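Local coordinates for protein oxidized polyvinyl alcohol hydrolase (Pseudomonas sp. VM15C, PDB 3WWC) that hydrolyses beta-diketones, cleaving oxidized polyvinyl alcohol in the second step of polyvinyl alcohol breakdown, at residues R133-N144 with Q232-L240. The protein carries 1 engineered substitution. Numbering follows the deposited sequence.
Sequences RAADPSGEHWKN and QGRVGPYPL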
loop_
_atom_site.group_PDB
_atom_site.type_symbol
_atom_site.label_atom_id
_atom_site.label_comp_id
_atom_site.label_asym_id
_atom_site.label_seq_id
_atom_site.Cartn_x
_atom_site.Cartn_y
_atom_site.Cartn_z
ATOM N N ARG A 133 -6.538 -10.698 6.825
ATOM C CA ARG A 133 -7.481 -11.749 7.222
ATOM C C ARG A 133 -8.313 -11.275 8.389
ATOM O O ARG A 133 -7.848 -10.496 9.220
ATOM C CB ARG A 133 -6.703 -13.030 7.563
ATOM C CG ARG A 133 -5.809 -12.923 8.803
ATOM C CD ARG A 133 -5.078 -14.242 8.999
ATOM N NE ARG A 133 -3.985 -14.205 9.956
ATOM C CZ ARG A 133 -4.095 -14.626 11.217
ATOM N NH1 ARG A 133 -5.265 -15.091 11.654
ATOM N NH2 ARG A 133 -3.026 -14.636 12.012
ATOM N N ALA A 134 -9.565 -11.714 8.419
ATOM C CA ALA A 134 -10.475 -11.367 9.483
ATOM C C ALA A 134 -10.010 -11.989 10.796
ATOM O O ALA A 134 -9.237 -12.926 10.800
ATOM C CB ALA A 134 -11.874 -11.881 9.128
ATOM N N ALA A 135 -10.515 -11.454 11.910
ATOM C CA ALA A 135 -10.140 -11.916 13.250
ATOM C C ALA A 135 -10.760 -13.235 13.644
ATOM O O ALA A 135 -10.256 -13.899 14.544
ATOM C CB ALA A 135 -10.525 -10.881 14.242
ATOM N N ASP A 136 -11.834 -13.628 12.973
ATOM C CA ASP A 136 -12.478 -14.913 13.312
ATOM C C ASP A 136 -11.929 -16.020 12.425
ATOM O O ASP A 136 -11.235 -15.767 11.435
ATOM C CB ASP A 136 -13.975 -14.759 13.118
ATOM C CG ASP A 136 -14.334 -14.460 11.697
ATOM O OD1 ASP A 136 -14.566 -15.422 10.953
ATOM O OD2 ASP A 136 -14.377 -13.266 11.331
ATOM N N PRO A 137 -12.296 -17.277 12.686
ATOM C CA PRO A 137 -11.794 -18.383 11.889
ATOM C C PRO A 137 -12.013 -18.376 10.396
ATOM O O PRO A 137 -11.321 -19.095 9.704
ATOM C CB PRO A 137 -12.407 -19.615 12.574
ATOM C CG PRO A 137 -12.474 -19.155 13.994
ATOM C CD PRO A 137 -13.010 -17.753 13.884
ATOM N N SER A 138 -12.953 -17.588 9.892
ATOM C CA SER A 138 -13.129 -17.570 8.447
ATOM C C SER A 138 -11.906 -16.959 7.796
ATOM O O SER A 138 -11.710 -17.108 6.582
ATOM C CB SER A 138 -14.377 -16.784 8.056
ATOM O OG SER A 138 -14.296 -15.403 8.390
ATOM N N GLY A 139 -11.067 -16.279 8.567
ATOM C CA GLY A 139 -9.849 -15.700 7.963
ATOM C C GLY A 139 -8.680 -16.657 7.815
ATOM O O GLY A 139 -7.665 -16.345 7.210
ATOM N N GLU A 140 -8.825 -17.862 8.378
ATOM C CA GLU A 140 -7.734 -18.809 8.369
ATOM C C GLU A 140 -7.104 -19.042 7.023
ATOM O O GLU A 140 -5.855 -19.092 6.904
ATOM C CB GLU A 140 -8.258 -20.136 8.942
ATOM C CG GLU A 140 -7.240 -21.268 9.022
ATOM C CD GLU A 140 -6.215 -21.081 10.127
ATOM O OE1 GLU A 140 -6.358 -20.184 11.007
ATOM O OE2 GLU A 140 -5.236 -21.868 10.090
ATOM N N HIS A 141 -7.937 -19.189 6.003
ATOM C CA HIS A 141 -7.403 -19.497 4.684
ATOM C C HIS A 141 -6.464 -18.428 4.143
ATOM O O HIS A 141 -5.539 -18.717 3.408
ATOM C CB HIS A 141 -8.519 -19.706 3.649
ATOM C CG HIS A 141 -7.977 -19.934 2.275
ATOM N ND1 HIS A 141 -7.019 -20.899 2.018
ATOM C CD2 HIS A 141 -8.180 -19.283 1.106
ATOM C CE1 HIS A 141 -6.646 -20.825 0.752
ATOM N NE2 HIS A 141 -7.333 -19.853 0.176
ATOM N N TRP A 142 -6.716 -17.184 4.520
ATOM C CA TRP A 142 -5.891 -16.101 4.018
ATOM C C TRP A 142 -4.572 -15.993 4.727
ATOM O O TRP A 142 -3.778 -15.107 4.423
ATOM C CB TRP A 142 -6.696 -14.786 4.062
ATOM C CG TRP A 142 -8.013 -14.951 3.314
ATOM C CD1 TRP A 142 -9.267 -14.755 3.830
ATOM C CD2 TRP A 142 -8.209 -15.310 1.919
ATOM N NE1 TRP A 142 -10.231 -14.951 2.859
ATOM C CE2 TRP A 142 -9.606 -15.293 1.679
ATOM C CE3 TRP A 142 -7.337 -15.611 0.859
ATOM C CZ2 TRP A 142 -10.161 -15.574 0.406
ATOM C CZ3 TRP A 142 -7.874 -15.874 -0.396
ATOM C CH2 TRP A 142 -9.292 -15.857 -0.612
ATOM N N LYS A 143 -4.301 -16.894 5.673
ATOM C CA LYS A 143 -2.985 -16.898 6.307
ATOM C C LYS A 143 -1.910 -17.191 5.275
ATOM O O LYS A 143 -0.794 -16.752 5.434
ATOM C CB LYS A 143 -2.864 -17.969 7.399
ATOM C CG LYS A 143 -3.535 -17.576 8.627
ATOM C CD LYS A 143 -3.433 -18.732 9.647
ATOM C CE LYS A 143 -3.828 -18.262 11.012
ATOM N NZ LYS A 143 -3.604 -19.423 11.940
ATOM N N ASN A 144 -2.201 -17.929 4.209
ATOM C CA ASN A 144 -1.096 -18.116 3.291
ATOM C C ASN A 144 -1.523 -18.099 1.829
ATOM O O ASN A 144 -0.931 -18.767 0.982
ATOM C CB ASN A 144 -0.259 -19.374 3.659
ATOM C CG ASN A 144 0.718 -19.129 4.882
ATOM O OD1 ASN A 144 1.773 -18.495 4.753
ATOM N ND2 ASN A 144 0.335 -19.644 6.064
ATOM N N GLN A 232 4.067 -10.107 14.270
ATOM C CA GLN A 232 3.260 -10.777 13.244
ATOM C C GLN A 232 2.021 -9.921 13.019
ATOM O O GLN A 232 1.693 -9.056 13.821
ATOM C CB GLN A 232 2.821 -12.151 13.758
ATOM C CG GLN A 232 4.011 -13.058 14.090
ATOM C CD GLN A 232 4.811 -13.399 12.863
ATOM O OE1 GLN A 232 4.245 -13.726 11.820
ATOM N NE2 GLN A 232 6.121 -13.304 12.962
ATOM N N GLY A 233 1.326 -10.130 11.903
ATOM C CA GLY A 233 0.081 -9.386 11.686
ATOM C C GLY A 233 -0.823 -10.019 10.634
ATOM O O GLY A 233 -0.348 -10.687 9.710
ATOM N N ARG A 234 -2.123 -9.726 10.753
ATOM C CA ARG A 234 -3.127 -10.247 9.842
ATOM C C ARG A 234 -2.987 -9.656 8.457
ATOM O O ARG A 234 -3.636 -10.151 7.535
ATOM C CB ARG A 234 -4.542 -9.988 10.403
ATOM C CG ARG A 234 -4.770 -10.756 11.708
ATOM C CD ARG A 234 -6.193 -10.649 12.198
ATOM N NE ARG A 234 -6.434 -9.328 12.784
ATOM C CZ ARG A 234 -7.413 -8.482 12.479
ATOM N NH1 ARG A 234 -8.301 -8.746 11.536
ATOM N NH2 ARG A 234 -7.536 -7.348 13.177
ATOM N N VAL A 235 -2.195 -8.583 8.281
ATOM C CA VAL A 235 -1.999 -8.009 6.937
ATOM C C VAL A 235 -1.212 -8.966 6.045
ATOM O O VAL A 235 -1.364 -8.945 4.808
ATOM C CB VAL A 235 -1.227 -6.650 7.045
ATOM C CG1 VAL A 235 0.251 -6.872 7.477
ATOM C CG2 VAL A 235 -1.256 -5.911 5.697
ATOM N N GLY A 236 -0.418 -9.857 6.643
ATOM C CA GLY A 236 0.462 -10.682 5.811
ATOM C C GLY A 236 0.314 -12.165 6.006
ATOM O O GLY A 236 -0.666 -12.632 6.543
ATOM N N PRO A 237 1.256 -12.905 5.465
ATOM C CA PRO A 237 1.255 -14.360 5.603
ATOM C C PRO A 237 1.428 -14.621 7.109
ATOM O O PRO A 237 1.937 -13.764 7.832
ATOM C CB PRO A 237 2.558 -14.755 4.868
ATOM C CG PRO A 237 2.826 -13.648 3.936
ATOM C CD PRO A 237 2.408 -12.418 4.668
ATOM N N TYR A 238 0.984 -15.780 7.578
ATOM C CA TYR A 238 1.301 -16.214 8.952
ATOM C C TYR A 238 2.087 -17.560 8.928
ATOM O O TYR A 238 1.605 -18.556 8.382
ATOM C CB TYR A 238 0.082 -16.458 9.829
ATOM C CG TYR A 238 0.569 -16.949 11.172
ATOM C CD1 TYR A 238 1.225 -16.091 12.048
ATOM C CD2 TYR A 238 0.527 -18.316 11.481
ATOM C CE1 TYR A 238 1.852 -16.575 13.198
ATOM C CE2 TYR A 238 1.143 -18.803 12.620
ATOM C CZ TYR A 238 1.802 -17.927 13.472
ATOM O OH TYR A 238 2.400 -18.388 14.625
ATOM N N PRO A 239 3.327 -17.566 9.414
ATOM C CA PRO A 239 4.085 -16.429 9.966
ATOM C C PRO A 239 4.554 -15.558 8.810
ATOM O O PRO A 239 4.470 -15.965 7.640
ATOM C CB PRO A 239 5.277 -17.087 10.672
ATOM C CG PRO A 239 5.441 -18.377 9.933
ATOM C CD PRO A 239 4.077 -18.834 9.583
ATOM N N LEU A 240 5.054 -14.366 9.135
ATOM C CA LEU A 240 5.580 -13.452 8.116
ATOM C C LEU A 240 6.768 -14.174 7.499
ATOM O O LEU A 240 7.429 -15.003 8.151
ATOM C CB LEU A 240 6.058 -12.147 8.767
ATOM C CG LEU A 240 4.930 -11.307 9.362
ATOM C CD1 LEU A 240 5.582 -10.121 10.097
ATOM C CD2 LEU A 240 4.011 -10.792 8.276
HETATM O O HOH W 1 -1.407 -13.325 9.157
HETATM O O HOH W 2 -3.471 -12.872 6.133
HETATM O O HOH W 3 4.262 -18.170 6.017
#
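Arg133 and Arg234 grip each other twice where two long loops of this alpha/beta hydrolase fold meet: Arg133 N donates to Arg234 O at 3.0 Å, and Arg234 NH1 returns a bond of 2.9 Å to Arg133 O, lying in that carbonyl's plane. A bend at chi3 (-75°) turns the Arg234 guanidinium back toward this oxygen, while Ala135 CB sits over one of its faces, toward the rim. The two arginine side chains cross at about a right angle, with CG of Arg234 over the centre of one face of the Arg133 guanidinium and CE of Lys143 over the opposite face, nearer the rim. Further along, Tyr238 N donates to Lys143 O at 3.0 Å, and Pro237 CA adds a C-H...O contact to the same oxygen. The aliphatic part of Lys143 runs beside Tyr238, CG lying 4.0 Å from Tyr238 CB, and its NZ ends in a salt bridge with Glu140. Asn144 closes this end, its ND2 reaching Tyr238 O at 2.9 Å. Behind these contacts, residues 137-143 form a 3-10 segment and a type I turn from Gly233 to Gly236 presents Arg234. Arg234 NH1 also bonds OD1 of Asn125, which lines one butanoic acid pocket, whereas Arg133 NH2 hydrogen-bonds Gly211 O and Tyr238 OH hydrogen-bonds Asp209 O. Were Arg234 replaced by an alanine, Arg133 O and Asn125 OD1 would each probably lose a side-chain donor, and a gap would be likely to open against that face of the Arg133 guanidinium. Pro237 packs on Leu188 and Phe189 of helix 178-189. One water lies in the plane of the Arg133 guanidinium, accepting from NE at 2.8 Å and donating to Gly233 O and Gly236 O.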